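Local coordinates for protein ricin B-related lectin (Polyporus squamosus, PDB 5MUA) that binds galactose through a beta-trefoil lectin domain joined to a calcium-binding, papain-like protease domain whose ligand pocket takes up the inhibitor E-64, at residues 4-9 with 50-55; 10-15 with 143-148; 61-66 with 227-232; 179-184 with 252-257. One frame throughout, in Å; residues are numbered along the deposited sequence.

Contact 1: residues 4-9 with 50-55; sequences QGHGIY and LIEPVG
His6 lies across the end of the neighbouring strand. Its CB packs on Pro53 CD at 3.7 Å, and CG stays close to the same methylene. Because CG is anti to the backbone N (chi1 -169°), the ring runs over toward 50-55. There CD2 sits 3.4 Å from Ile51 O, which meets the ring at its edge, in plane. At the tip His6 NE2 passes Glu52 CG at 4.0 Å and shares a water with Glu52, 2.8 Å from NE2; the water donates to Glu52 OE2. Ring and carboxylate planes are only 19° apart. Strands 7-9 and 50-53 pair antiparallel within the beta-trefoil lectin domain, the hydrogen-bonded pair being Gly7 with Ile51. Ile51 N donates to Gly7 O at 2.9 Å, while Gly7 N returns a longer bond to Ile51 O. Ile8 and Leu50 form the next, non-hydrogen-bonded pair and touch through Ile8 CG1 and Leu50 CD1. On the other face Ile51 CD1 reaches Tyr9 CD1 at 3.6 Å, the two side chains crossing at about a right angle. Tyr9 OH is tied back to its own segment, accepting from Gln4 N and donating to Gly5 O at 2.6 Å.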
loop_
_atom_site.group_PDB
_atom_site.type_symbol
_atom_site.label_atom_id
_atom_site.label_comp_id
_atom_site.label_asym_id
_atom_site.label_seq_id
_atom_site.Cartn_x
_atom_site.Cartn_y
_atom_site.Cartn_z
ATOM N N GLN B 4 19.200 -18.238 17.988
ATOM C CA GLN B 4 18.857 -17.239 18.972
ATOM C C GLN B 4 17.400 -17.328 19.395
ATOM O O GLN B 4 16.755 -16.342 19.782
ATOM C CB GLN B 4 19.197 -15.828 18.441
ATOM C CG GLN B 4 20.683 -15.549 18.223
ATOM C CD GLN B 4 20.866 -14.353 17.280
ATOM O OE1 GLN B 4 20.378 -13.277 17.568
ATOM N NE2 GLN B 4 21.466 -14.586 16.105
ATOM N N GLY B 5 16.862 -18.540 19.354
ATOM C CA GLY B 5 15.456 -18.798 19.703
ATOM C C GLY B 5 14.505 -18.315 18.620
ATOM O O GLY B 5 14.804 -18.345 17.422
ATOM N N HIS B 6 13.334 -17.883 19.048
ATOM C CA HIS B 6 12.284 -17.403 18.116
ATOM C C HIS B 6 12.839 -16.600 16.949
ATOM O O HIS B 6 13.483 -15.601 17.191
ATOM C CB HIS B 6 11.285 -16.554 18.888
ATOM C CG HIS B 6 10.045 -16.226 18.117
ATOM N ND1 HIS B 6 9.242 -15.174 18.455
ATOM C CD2 HIS B 6 9.456 -16.821 17.045
ATOM C CE1 HIS B 6 8.182 -15.157 17.657
ATOM N NE2 HIS B 6 8.310 -16.120 16.774
ATOM N N GLY B 7 12.584 -17.018 15.696
ATOM C CA GLY B 7 13.156 -16.340 14.534
ATOM C C GLY B 7 13.003 -17.134 13.261
ATOM O O GLY B 7 12.394 -18.219 13.257
ATOM N N ILE B 8 13.508 -16.604 12.171
ATOM C CA ILE B 8 13.490 -17.293 10.859
ATOM C C ILE B 8 14.936 -17.490 10.501
ATOM O O ILE B 8 15.784 -16.559 10.686
ATOM C CB ILE B 8 12.777 -16.454 9.760
ATOM C CG1 ILE B 8 11.303 -16.271 10.210
ATOM C CG2 ILE B 8 12.885 -17.121 8.425
ATOM C CD1 ILE B 8 10.531 -15.200 9.451
ATOM N N TYR B 9 15.252 -18.701 10.038
ATOM C CA TYR B 9 16.618 -19.122 9.846
ATOM C C TYR B 9 16.833 -19.954 8.612
ATOM O O TYR B 9 15.917 -20.646 8.143
ATOM C CB TYR B 9 17.022 -20.000 11.001
ATOM C CG TYR B 9 16.973 -19.390 12.329
ATOM C CD1 TYR B 9 15.821 -19.441 13.115
ATOM C CD2 TYR B 9 18.116 -18.828 12.868
ATOM C CE1 TYR B 9 15.816 -18.895 14.353
ATOM C CE2 TYR B 9 18.151 -18.309 14.150
ATOM C CZ TYR B 9 16.983 -18.351 14.925
ATOM O OH TYR B 9 17.009 -17.825 16.195
ATOM N N LEU B 50 10.812 -21.118 10.115
ATOM C CA LEU B 50 10.253 -20.297 11.171
ATOM C C LEU B 50 10.183 -21.161 12.409
ATOM O O LEU B 50 9.497 -22.140 12.431
ATOM C CB LEU B 50 8.831 -19.782 10.807
ATOM C CG LEU B 50 8.060 -19.083 11.942
ATOM C CD1 LEU B 50 8.769 -17.830 12.506
ATOM C CD2 LEU B 50 6.702 -18.628 11.474
ATOM N N ILE B 51 10.968 -20.769 13.404
ATOM C CA ILE B 51 11.247 -21.568 14.591
ATOM C C ILE B 51 10.594 -20.854 15.738
ATOM O O ILE B 51 10.925 -19.686 16.024
ATOM C CB ILE B 51 12.757 -21.738 14.762
ATOM C CG1 ILE B 51 13.278 -22.502 13.573
ATOM C CG2 ILE B 51 13.018 -22.542 16.045
ATOM C CD1 ILE B 51 14.760 -22.845 13.655
ATOM N N GLU B 52 9.605 -21.498 16.326
ATOM C CA GLU B 52 8.736 -20.883 17.321
ATOM C C GLU B 52 8.751 -21.644 18.657
ATOM O O GLU B 52 8.533 -22.814 18.691
ATOM C CB GLU B 52 7.309 -20.683 16.825
ATOM C CG GLU B 52 7.213 -19.771 15.614
ATOM C CD GLU B 52 5.863 -19.797 14.914
ATOM O OE1 GLU B 52 5.537 -20.835 14.314
ATOM O OE2 GLU B 52 5.110 -18.798 15.024
ATOM N N PRO B 53 8.943 -20.911 19.752
ATOM C CA PRO B 53 8.996 -21.552 21.070
ATOM C C PRO B 53 7.665 -22.139 21.426
ATOM O O PRO B 53 6.634 -21.526 21.097
ATOM C CB PRO B 53 9.398 -20.400 22.012
ATOM C CG PRO B 53 8.923 -19.161 21.337
ATOM C CD PRO B 53 9.102 -19.450 19.841
ATOM N N VAL B 54 7.646 -23.284 22.087
ATOM C CA VAL B 54 6.395 -23.861 22.555
ATOM C C VAL B 54 6.257 -23.872 24.097
ATOM O O VAL B 54 5.463 -24.600 24.614
ATOM C CB VAL B 54 6.128 -25.282 22.040
ATOM C CG1 VAL B 54 5.850 -25.295 20.543
ATOM C CG2 VAL B 54 7.269 -26.175 22.405
ATOM N N GLY B 55 7.020 -23.072 24.811
ATOM C CA GLY B 55 6.847 -22.940 26.283
ATOM C C GLY B 55 7.462 -24.099 27.069
ATOM O O GLY B 55 6.976 -24.423 28.145
HETATM O O HOH W 1 6.191 -16.301 14.930
#

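Contact 2: residues 10-15 with 143-148; sequences YIASAY and NWTFQK
Ile11 and Phe146 face each other as a non-hydrogen-bonded pair and run side by side in the same direction, Ile11 CG1 lying 3.7 Å from Phe146 CE2. The other branch, Ile11 CG2, lies over one face of the Phe146 ring and also meets Trp144 CE3 at 4.0 Å. The Trp144 indole reaches on to Ser13, CZ3 lying 3.8 Å from Ser13 CB. On the reverse face Tyr10 and Gln147 lie alongside one another. Gln147 OE1 comes to the edge of the phenol ring, 3.6 Å from Tyr10 CD2, with amide and ring planes 80° apart.

Backbone bonds set this order: strand 7-13 pairs with strand 144-152, bringing early and late strands of the ricin-type beta-trefoil together. Tyr10 pairs with Gln147 and Ala12 with Thr145, each exchanging two N-H...O bonds, of which Thr145 N to Ala12 O is 2.8 Å. At the far end Ala14 N donates to Asn143 O, and a water donates to that same oxygen while sitting 2.7 Å from Ser13 OG. Ser13 OG in turn accepts from Tyr15 N, an ST turn that ends the strand.

Further out, Ile108 and Leu21 close over the apolar face. Tyr10 OH bonds to Asp43 and Arg256, and Trp144 NE1 to Val117 O. The Ile11, Phe146 and Trp144 side is thus turned to the apolar interior, the opposite face, with exposed Thr145 and Gln147, outward.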
loop_
_atom_site.group_PDB
_atom_site.type_symbol
_atom_site.label_atom_id
_atom_site.label_comp_id
_atom_site.label_asym_id
_atom_site.label_seq_id
_atom_site.Cartn_x
_atom_site.Cartn_y
_atom_site.Cartn_z
ATOM N N TYR B 10 18.044 -19.912 8.065
ATOM C CA TYR B 10 18.548 -21.039 7.256
ATOM C C TYR B 10 19.126 -22.028 8.243
ATOM O O TYR B 10 19.710 -21.622 9.294
ATOM C CB TYR B 10 19.708 -20.609 6.347
ATOM C CG TYR B 10 19.399 -19.631 5.231
ATOM C CD1 TYR B 10 18.369 -19.848 4.336
ATOM C CD2 TYR B 10 20.285 -18.549 4.996
ATOM C CE1 TYR B 10 18.136 -18.948 3.285
ATOM C CE2 TYR B 10 20.089 -17.657 3.929
ATOM C CZ TYR B 10 19.006 -17.846 3.098
ATOM O OH TYR B 10 18.783 -16.984 2.011
ATOM N N ILE B 11 18.913 -23.296 7.976
ATOM C CA ILE B 11 19.498 -24.367 8.810
ATOM C C ILE B 11 20.469 -25.078 7.867
ATOM O O ILE B 11 20.058 -25.783 6.949
ATOM C CB ILE B 11 18.416 -25.338 9.311
ATOM C CG1 ILE B 11 17.282 -24.602 10.071
ATOM C CG2 ILE B 11 19.046 -26.425 10.200
ATOM C CD1 ILE B 11 16.130 -25.499 10.500
ATOM N N ALA B 12 21.772 -24.879 8.070
ATOM C CA ALA B 12 22.771 -25.445 7.166
ATOM C C ALA B 12 23.501 -26.587 7.853
ATOM O O ALA B 12 23.740 -26.523 9.057
ATOM C CB ALA B 12 23.824 -24.393 6.776
ATOM N N SER B 13 23.895 -27.537 7.052
ATOM C CA SER B 13 24.743 -28.679 7.582
ATOM C C SER B 13 26.122 -28.184 7.944
ATOM O O SER B 13 26.730 -27.501 7.166
ATOM C CB SER B 13 24.899 -29.760 6.532
ATOM O OG SER B 13 25.714 -30.825 7.020
ATOM N N ALA B 14 26.650 -28.545 9.129
ATOM C CA ALA B 14 28.065 -28.266 9.400
ATOM C C ALA B 14 28.916 -29.426 8.921
ATOM O O ALA B 14 30.123 -29.336 9.064
ATOM C CB ALA B 14 28.306 -27.993 10.872
ATOM N N TYR B 15 28.302 -30.500 8.418
ATOM C CA TYR B 15 29.012 -31.694 7.974
ATOM C C TYR B 15 29.559 -31.574 6.582
ATOM O O TYR B 15 30.645 -32.023 6.304
ATOM C CB TYR B 15 28.077 -32.867 8.066
ATOM C CG TYR B 15 28.611 -34.199 7.606
ATOM C CD1 TYR B 15 29.583 -34.871 8.333
ATOM C CD2 TYR B 15 28.082 -34.830 6.496
ATOM C CE1 TYR B 15 30.014 -36.114 7.942
ATOM C CE2 TYR B 15 28.521 -36.091 6.087
ATOM C CZ TYR B 15 29.486 -36.730 6.856
ATOM O OH TYR B 15 29.959 -37.954 6.476
ATOM N N ASN B 143 25.261 -32.086 13.122
ATOM C CA ASN B 143 25.577 -30.741 13.570
ATOM C C ASN B 143 25.093 -29.808 12.458
ATOM O O ASN B 143 25.317 -30.065 11.256
ATOM C CB ASN B 143 27.067 -30.564 13.738
ATOM C CG ASN B 143 27.617 -31.363 14.905
ATOM O OD1 ASN B 143 26.865 -31.908 15.723
ATOM N ND2 ASN B 143 28.941 -31.409 14.997
ATOM N N TRP B 144 24.512 -28.721 12.899
ATOM C CA TRP B 144 23.831 -27.746 11.972
ATOM C C TRP B 144 24.244 -26.351 12.446
ATOM O O TRP B 144 24.474 -26.130 13.634
ATOM C CB TRP B 144 22.296 -27.916 12.086
ATOM C CG TRP B 144 21.865 -29.277 11.704
ATOM C CD1 TRP B 144 21.724 -30.322 12.553
ATOM C CD2 TRP B 144 21.633 -29.785 10.400
ATOM N NE1 TRP B 144 21.406 -31.469 11.847
ATOM C CE2 TRP B 144 21.362 -31.160 10.526
ATOM C CE3 TRP B 144 21.681 -29.229 9.107
ATOM C CZ2 TRP B 144 21.098 -31.959 9.436
ATOM C CZ3 TRP B 144 21.417 -30.007 8.048
ATOM C CH2 TRP B 144 21.137 -31.373 8.189
ATOM N N THR B 145 24.269 -25.411 11.520
ATOM C CA THR B 145 24.385 -24.004 11.834
ATOM C C THR B 145 23.099 -23.294 11.514
ATOM O O THR B 145 22.358 -23.758 10.718
ATOM C CB THR B 145 25.564 -23.338 11.133
ATOM O OG1 THR B 145 25.400 -23.377 9.739
ATOM C CG2 THR B 145 26.858 -24.077 11.486
ATOM N N PHE B 146 22.826 -22.247 12.263
ATOM C CA PHE B 146 21.609 -21.439 12.059
ATOM C C PHE B 146 22.014 -19.999 11.715
ATOM O O PHE B 146 22.788 -19.403 12.461
ATOM C CB PHE B 146 20.865 -21.413 13.374
ATOM C CG PHE B 146 20.174 -22.685 13.657
ATOM C CD1 PHE B 146 20.865 -23.741 14.262
ATOM C CD2 PHE B 146 18.858 -22.865 13.340
ATOM C CE1 PHE B 146 20.193 -24.908 14.580
ATOM C CE2 PHE B 146 18.194 -24.051 13.645
ATOM C CZ PHE B 146 18.874 -25.088 14.230
ATOM N N GLN B 147 21.523 -19.478 10.582
ATOM C CA GLN B 147 21.747 -18.093 10.248
ATOM C C GLN B 147 20.425 -17.361 10.415
ATOM O O GLN B 147 19.495 -17.709 9.751
ATOM C CB GLN B 147 22.250 -17.993 8.813
ATOM C CG GLN B 147 22.318 -16.527 8.430
ATOM C CD GLN B 147 22.809 -16.247 7.048
ATOM O OE1 GLN B 147 23.304 -17.109 6.349
ATOM N NE2 GLN B 147 22.626 -15.020 6.635
ATOM N N LYS B 148 20.371 -16.376 11.300
ATOM C CA LYS B 148 19.123 -15.649 11.580
ATOM C C LYS B 148 18.863 -14.702 10.445
ATOM O O LYS B 148 19.753 -14.003 10.010
ATOM C CB LYS B 148 19.218 -14.851 12.861
ATOM C CG LYS B 148 17.842 -14.350 13.308
ATOM C CD LYS B 148 17.891 -13.694 14.681
ATOM C CE LYS B 148 18.730 -12.398 14.658
ATOM N NZ LYS B 148 18.723 -11.773 16.009
HETATM O O HOH W 2 24.808 -31.947 9.286
#

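Contact 3: residues 61-66 with 227-232; sequences TVRNAF and FKANGF
Here the beta-trefoil lectin domain meets the protease-like part of the chain: the end of strand 59-64 and the turn after it lie against the loop that leaves helix 208-226. Two backbone bonds join them. Ala229 N donates to Ala65 O at 3.1 Å, and Lys228 N donates to Phe66 O at 2.9 Å. Ala65 CB touches Phe227 CD1 at 3.8 Å and Phe232 CZ at 4.1 Å, while the backbone of Ala65 and Phe66 comes up to the edge of the Phe227 ring. Ala229 CB is turned toward 61-66 and packs on Arg63 CD at 3.7 Å.

In Arg63 a first torsion of -168° and a straight run from CG to NE lay the guanidinium flat across Ala229. Ala229 CA sits over the centre of one guanidinium face. Asn230 OD1 lies at the edge, in plane, 3.1 Å from Arg63 NH1, and the guanidinium and amide planes are nearly perpendicular at 86°. Arg63 NH1 also donates to a water 2.8 Å away that lies within hydrogen-bonding distance of Asn230 O. Arg63 NE bonds to Gly68 O on the lectin side.

The second subunit also reaches this loop: Arg202 of the second subunit bonds to Phe227 O. Two backbone hydrogen bonds, apolar packing and an arginine laid over the loop together make this an interdomain interface of a chimerolectin, joining a trefoil to a papain-like unit.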
loop_
_atom_site.group_PDB
_atom_site.type_symbol
_atom_site.label_atom_id
_atom_site.label_comp_id
_atom_site.label_asym_id
_atom_site.label_seq_id
_atom_site.Cartn_x
_atom_site.Cartn_y
_atom_site.Cartn_z
ATOM N N THR B 61 8.806 -25.564 17.616
ATOM C CA THR B 61 8.385 -26.092 16.320
ATOM C C THR B 61 9.300 -25.444 15.286
ATOM O O THR B 61 9.811 -24.349 15.494
ATOM C CB THR B 61 6.940 -25.751 16.006
ATOM O OG1 THR B 61 6.655 -24.362 16.271
ATOM C CG2 THR B 61 6.027 -26.601 16.804
ATOM N N VAL B 62 9.477 -26.135 14.173
ATOM C CA VAL B 62 10.305 -25.716 13.075
ATOM C C VAL B 62 9.410 -25.846 11.861
ATOM O O VAL B 62 9.103 -26.934 11.370
ATOM C CB VAL B 62 11.597 -26.588 12.949
ATOM C CG1 VAL B 62 12.419 -26.192 11.735
ATOM C CG2 VAL B 62 12.368 -26.505 14.221
ATOM N N ARG B 63 8.931 -24.712 11.414
ATOM C CA ARG B 63 7.913 -24.617 10.347
ATOM C C ARG B 63 8.481 -24.086 9.067
ATOM O O ARG B 63 9.230 -23.114 9.091
ATOM C CB ARG B 63 6.785 -23.695 10.852
ATOM C CG ARG B 63 5.544 -23.720 10.021
ATOM C CD ARG B 63 4.479 -22.739 10.506
ATOM N NE ARG B 63 3.260 -23.075 9.816
ATOM C CZ ARG B 63 2.110 -22.438 9.974
ATOM N NH1 ARG B 63 2.023 -21.359 10.755
ATOM N NH2 ARG B 63 1.064 -22.893 9.340
ATOM N N ASN B 64 8.098 -24.671 7.951
ATOM C CA ASN B 64 8.554 -24.195 6.648
ATOM C C ASN B 64 7.762 -22.911 6.329
ATOM O O ASN B 64 6.552 -22.938 6.301
ATOM C CB ASN B 64 8.379 -25.274 5.588
ATOM C CG ASN B 64 9.090 -24.937 4.322
ATOM O OD1 ASN B 64 8.478 -24.499 3.373
ATOM N ND2 ASN B 64 10.407 -25.149 4.291
ATOM N N ALA B 65 8.423 -21.767 6.215
ATOM C CA ALA B 65 7.681 -20.483 6.068
ATOM C C ALA B 65 6.870 -20.578 4.765
ATOM O O ALA B 65 5.722 -20.098 4.727
ATOM C CB ALA B 65 8.619 -19.280 6.027
ATOM N N PHE B 66 7.483 -21.135 3.712
ATOM C CA PHE B 66 6.868 -21.203 2.401
ATOM C C PHE B 66 5.651 -22.125 2.414
ATOM O O PHE B 66 4.550 -21.701 2.154
ATOM C CB PHE B 66 7.897 -21.616 1.341
ATOM C CG PHE B 66 7.342 -21.759 -0.064
ATOM C CD1 PHE B 66 7.065 -20.637 -0.828
ATOM C CD2 PHE B 66 7.047 -23.019 -0.596
ATOM C CE1 PHE B 66 6.531 -20.778 -2.106
ATOM C CE2 PHE B 66 6.497 -23.177 -1.871
ATOM C CZ PHE B 66 6.268 -22.037 -2.634
ATOM N N PHE B 227 3.906 -17.122 1.336
ATOM C CA PHE B 227 4.192 -17.810 2.600
ATOM C C PHE B 227 2.926 -18.345 3.226
ATOM O O PHE B 227 2.006 -17.582 3.522
ATOM C CB PHE B 227 4.934 -16.928 3.561
ATOM C CG PHE B 227 6.273 -16.485 3.032
ATOM C CD1 PHE B 227 7.347 -17.327 3.053
ATOM C CD2 PHE B 227 6.467 -15.242 2.516
ATOM C CE1 PHE B 227 8.579 -16.911 2.588
ATOM C CE2 PHE B 227 7.704 -14.821 2.014
ATOM C CZ PHE B 227 8.745 -15.675 2.047
ATOM N N LYS B 228 2.858 -19.653 3.369
ATOM C CA LYS B 228 1.671 -20.303 3.987
ATOM C C LYS B 228 1.717 -20.311 5.496
ATOM O O LYS B 228 0.699 -20.464 6.190
ATOM C CB LYS B 228 1.412 -21.674 3.388
ATOM C CG LYS B 228 1.062 -21.620 1.890
ATOM C CD LYS B 228 1.260 -22.939 1.137
ATOM C CE LYS B 228 0.486 -24.134 1.738
ATOM N NZ LYS B 228 -0.967 -24.211 1.398
ATOM N N ALA B 229 2.902 -20.120 6.057
ATOM C CA ALA B 229 3.010 -19.935 7.536
ATOM C C ALA B 229 2.477 -18.559 7.896
ATOM O O ALA B 229 2.455 -17.671 7.052
ATOM C CB ALA B 229 4.493 -20.060 7.954
ATOM N N ASN B 230 2.001 -18.406 9.104
ATOM C CA ASN B 230 1.730 -17.111 9.677
ATOM C C ASN B 230 2.763 -16.740 10.770
ATOM O O ASN B 230 3.776 -17.455 10.933
ATOM C CB ASN B 230 0.302 -17.186 10.197
ATOM C CG ASN B 230 0.190 -18.029 11.385
ATOM O OD1 ASN B 230 1.185 -18.628 11.834
ATOM N ND2 ASN B 230 -1.019 -18.046 12.003
ATOM N N GLY B 231 2.551 -15.632 11.466
ATOM C CA GLY B 231 3.331 -15.299 12.616
ATOM C C GLY B 231 4.598 -14.523 12.359
ATOM O O GLY B 231 5.426 -14.393 13.254
ATOM N N PHE B 232 4.725 -13.962 11.151
ATOM C CA PHE B 232 5.774 -12.987 10.851
ATOM C C PHE B 232 5.278 -12.112 9.680
ATOM O O PHE B 232 4.287 -12.451 9.002
ATOM C CB PHE B 232 7.064 -13.670 10.385
ATOM C CG PHE B 232 6.950 -14.370 9.058
ATOM C CD1 PHE B 232 6.274 -15.602 8.913
ATOM C CD2 PHE B 232 7.582 -13.871 7.942
ATOM C CE1 PHE B 232 6.193 -16.227 7.649
ATOM C CE2 PHE B 232 7.508 -14.531 6.714
ATOM C CZ PHE B 232 6.804 -15.692 6.567
HETATM O O HOH W 3 3.790 -19.938 12.343
#

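Contact 4: residues 179-184 with 252-257; sequences YLVLTR and WFVERG
The guanidinium of Arg256 carries Thr183 CG2 on one face, 3.4 Å above the plane and offset toward the rim, and Val181 O at its edge, in plane. Val181 O is gripped side-on by Arg256 NE at 2.8 Å and Arg256 NH2 at 3.0 Å. NH2 approaches in the carbonyl plane, whereas NE is tilted from it. The second flat group, the guanidinium of Arg184, has Glu255 OE2 at its edge and makes a cation-pi contact with Tyr272. The salt bridge runs from Arg184 NH2 to Glu255 OE2 at 2.9 Å, with a weak, longer bond from NE to the same oxygen. Glu255 OE2 is met from above its carboxylate plane, and the two planes are 64° apart. The Glu255 chain bends at chi2 (-70°), which turns the carboxylate back toward Arg184.

Apolar packing accompanies these polar contacts. Val181 CG2 meets Val254 CG2 at 3.7 Å, the side chains crossing at about a right angle, and Val181 CG1 packs on Arg256 CG at 3.8 Å. Water bridges the backbone here, donating to both Leu182 O and Val254 O.

Thr263 supplies a second partner to Glu255 OE2. Thr183 is the N-cap of helix 184-194, so the contact ties the entry to that helix to the end of strand 246-255 within the papain-like domain.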
loop_
_atom_site.group_PDB
_atom_site.type_symbol
_atom_site.label_atom_id
_atom_site.label_comp_id
_atom_site.label_asym_id
_atom_site.label_seq_id
_atom_site.Cartn_x
_atom_site.Cartn_y
_atom_site.Cartn_z
ATOM N N TYR B 179 9.855 -9.829 11.924
ATOM C CA TYR B 179 10.035 -9.532 10.501
ATOM C C TYR B 179 11.040 -10.458 9.810
ATOM O O TYR B 179 12.156 -10.632 10.312
ATOM C CB TYR B 179 10.533 -8.106 10.346
ATOM C CG TYR B 179 9.512 -7.091 10.679
ATOM C CD1 TYR B 179 8.599 -6.693 9.754
ATOM C CD2 TYR B 179 9.371 -6.607 12.015
ATOM C CE1 TYR B 179 7.611 -5.758 10.060
ATOM C CE2 TYR B 179 8.430 -5.623 12.314
ATOM C CZ TYR B 179 7.541 -5.215 11.318
ATOM O OH TYR B 179 6.581 -4.290 11.604
ATOM N N LEU B 180 10.699 -10.917 8.612
ATOM C CA LEU B 180 11.678 -11.481 7.660
ATOM C C LEU B 180 12.382 -10.347 6.941
ATOM O O LEU B 180 11.754 -9.394 6.457
ATOM C CB LEU B 180 11.068 -12.416 6.643
ATOM C CG LEU B 180 11.988 -12.960 5.528
ATOM C CD1 LEU B 180 13.055 -13.825 6.237
ATOM C CD2 LEU B 180 11.146 -13.823 4.580
ATOM N N VAL B 181 13.687 -10.439 6.902
ATOM C CA VAL B 181 14.511 -9.464 6.180
ATOM C C VAL B 181 14.730 -10.082 4.805
ATOM O O VAL B 181 15.316 -11.161 4.657
ATOM C CB VAL B 181 15.873 -9.217 6.894
ATOM C CG1 VAL B 181 16.822 -8.377 6.044
ATOM C CG2 VAL B 181 15.688 -8.589 8.262
ATOM N N LEU B 182 14.277 -9.372 3.762
ATOM C CA LEU B 182 14.398 -9.853 2.406
ATOM C C LEU B 182 15.760 -9.580 1.826
ATOM O O LEU B 182 16.426 -8.634 2.232
ATOM C CB LEU B 182 13.379 -9.115 1.507
ATOM C CG LEU B 182 11.949 -9.416 1.976
ATOM C CD1 LEU B 182 11.045 -8.481 1.196
ATOM C CD2 LEU B 182 11.533 -10.875 1.761
ATOM N N THR B 183 16.097 -10.339 0.793
ATOM C CA THR B 183 17.288 -10.062 0.002
ATOM C C THR B 183 16.983 -9.025 -1.058
ATOM O O THR B 183 15.821 -8.756 -1.421
ATOM C CB THR B 183 17.791 -11.312 -0.749
ATOM O OG1 THR B 183 16.814 -11.757 -1.682
ATOM C CG2 THR B 183 18.131 -12.498 0.250
ATOM N N ARG B 184 18.078 -8.468 -1.587
ATOM C CA ARG B 184 17.920 -7.596 -2.747
ATOM C C ARG B 184 17.312 -8.249 -3.940
ATOM O O ARG B 184 16.488 -7.668 -4.670
ATOM C CB ARG B 184 19.243 -6.856 -3.055
ATOM C CG ARG B 184 19.447 -5.744 -2.055
ATOM C CD ARG B 184 20.563 -4.803 -2.457
ATOM N NE ARG B 184 20.983 -3.907 -1.376
ATOM C CZ ARG B 184 21.793 -2.846 -1.553
ATOM N NH1 ARG B 184 22.222 -2.495 -2.781
ATOM N NH2 ARG B 184 22.179 -2.131 -0.507
ATOM N N TRP B 252 12.482 1.674 2.604
ATOM C CA TRP B 252 13.676 1.366 3.334
ATOM C C TRP B 252 13.618 -0.034 3.915
ATOM O O TRP B 252 12.527 -0.601 4.137
ATOM C CB TRP B 252 13.965 2.339 4.419
ATOM C CG TRP B 252 12.915 2.428 5.526
ATOM C CD1 TRP B 252 11.812 3.254 5.539
ATOM C CD2 TRP B 252 12.907 1.733 6.778
ATOM N NE1 TRP B 252 11.108 3.072 6.733
ATOM C CE2 TRP B 252 11.788 2.175 7.513
ATOM C CE3 TRP B 252 13.741 0.755 7.349
ATOM C CZ2 TRP B 252 11.449 1.637 8.733
ATOM C CZ3 TRP B 252 13.425 0.271 8.592
ATOM C CH2 TRP B 252 12.309 0.719 9.280
ATOM N N PHE B 253 14.808 -0.533 4.207
ATOM C CA PHE B 253 15.009 -1.900 4.585
ATOM C C PHE B 253 16.228 -1.981 5.507
ATOM O O PHE B 253 17.021 -1.003 5.662
ATOM C CB PHE B 253 15.333 -2.731 3.318
ATOM C CG PHE B 253 14.210 -2.789 2.315
ATOM C CD1 PHE B 253 13.140 -3.663 2.504
ATOM C CD2 PHE B 253 14.222 -2.006 1.207
ATOM C CE1 PHE B 253 12.046 -3.664 1.627
ATOM C CE2 PHE B 253 13.169 -2.030 0.290
ATOM C CZ PHE B 253 12.088 -2.869 0.499
ATOM N N VAL B 254 16.415 -3.173 6.064
ATOM C CA VAL B 254 17.708 -3.495 6.694
ATOM C C VAL B 254 18.308 -4.587 5.903
ATOM O O VAL B 254 17.650 -5.283 5.158
ATOM C CB VAL B 254 17.651 -3.787 8.220
ATOM C CG1 VAL B 254 16.984 -2.666 8.977
ATOM C CG2 VAL B 254 16.926 -5.061 8.550
ATOM N N GLU B 255 19.625 -4.719 6.035
ATOM C CA GLU B 255 20.412 -5.581 5.182
ATOM C C GLU B 255 20.578 -6.916 5.889
ATOM O O GLU B 255 20.874 -6.956 7.064
ATOM C CB GLU B 255 21.835 -4.969 4.991
ATOM C CG GLU B 255 21.908 -3.737 4.085
ATOM C CD GLU B 255 21.648 -4.112 2.654
ATOM O OE1 GLU B 255 22.040 -5.207 2.218
ATOM O OE2 GLU B 255 21.093 -3.314 1.944
ATOM N N ARG B 256 20.467 -7.997 5.137
ATOM C CA ARG B 256 20.863 -9.290 5.674
ATOM C C ARG B 256 22.260 -9.446 6.169
ATOM O O ARG B 256 22.463 -10.087 7.193
ATOM C CB ARG B 256 20.558 -10.392 4.718
ATOM C CG ARG B 256 19.339 -11.087 5.271
ATOM C CD ARG B 256 19.106 -12.220 4.439
ATOM N NE ARG B 256 17.709 -12.497 4.277
ATOM C CZ ARG B 256 17.323 -13.538 3.579
ATOM N NH1 ARG B 256 18.284 -14.378 3.120
ATOM N NH2 ARG B 256 16.031 -13.782 3.435
ATOM N N GLY B 257 23.202 -8.824 5.488
ATOM C CA GLY B 257 24.635 -8.899 5.944
ATOM C C GLY B 257 24.906 -8.064 7.149
ATOM O O GLY B 257 25.927 -8.228 7.828
HETATM O O HOH W 4 15.888 -6.211 3.171
#

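From the N terminus, strand 7-13 is used twice. Contact 1 closes a loop of 40 residues onto strand 49-53, and contact 2 brings in strand 144-152 from the far end of the trefoil; their segments alternate, so the two cross. Strand 59-64 follows 49-53 and pairs with it, leading directly into contact 3, which opens after contact 1 has closed but crosses contact 2. Contact 3 then spans to the loop after helix 208-226 and crosses contact 4, whose segments 179-184 and 252-257 belong to the second domain. Contacts 2 and 4 are in series, yet Tyr10 and Arg256 connect them. Leu180 packs against Phe227, Phe232 and Ile8, linking contacts 1, 3 and 4 across the domain boundary.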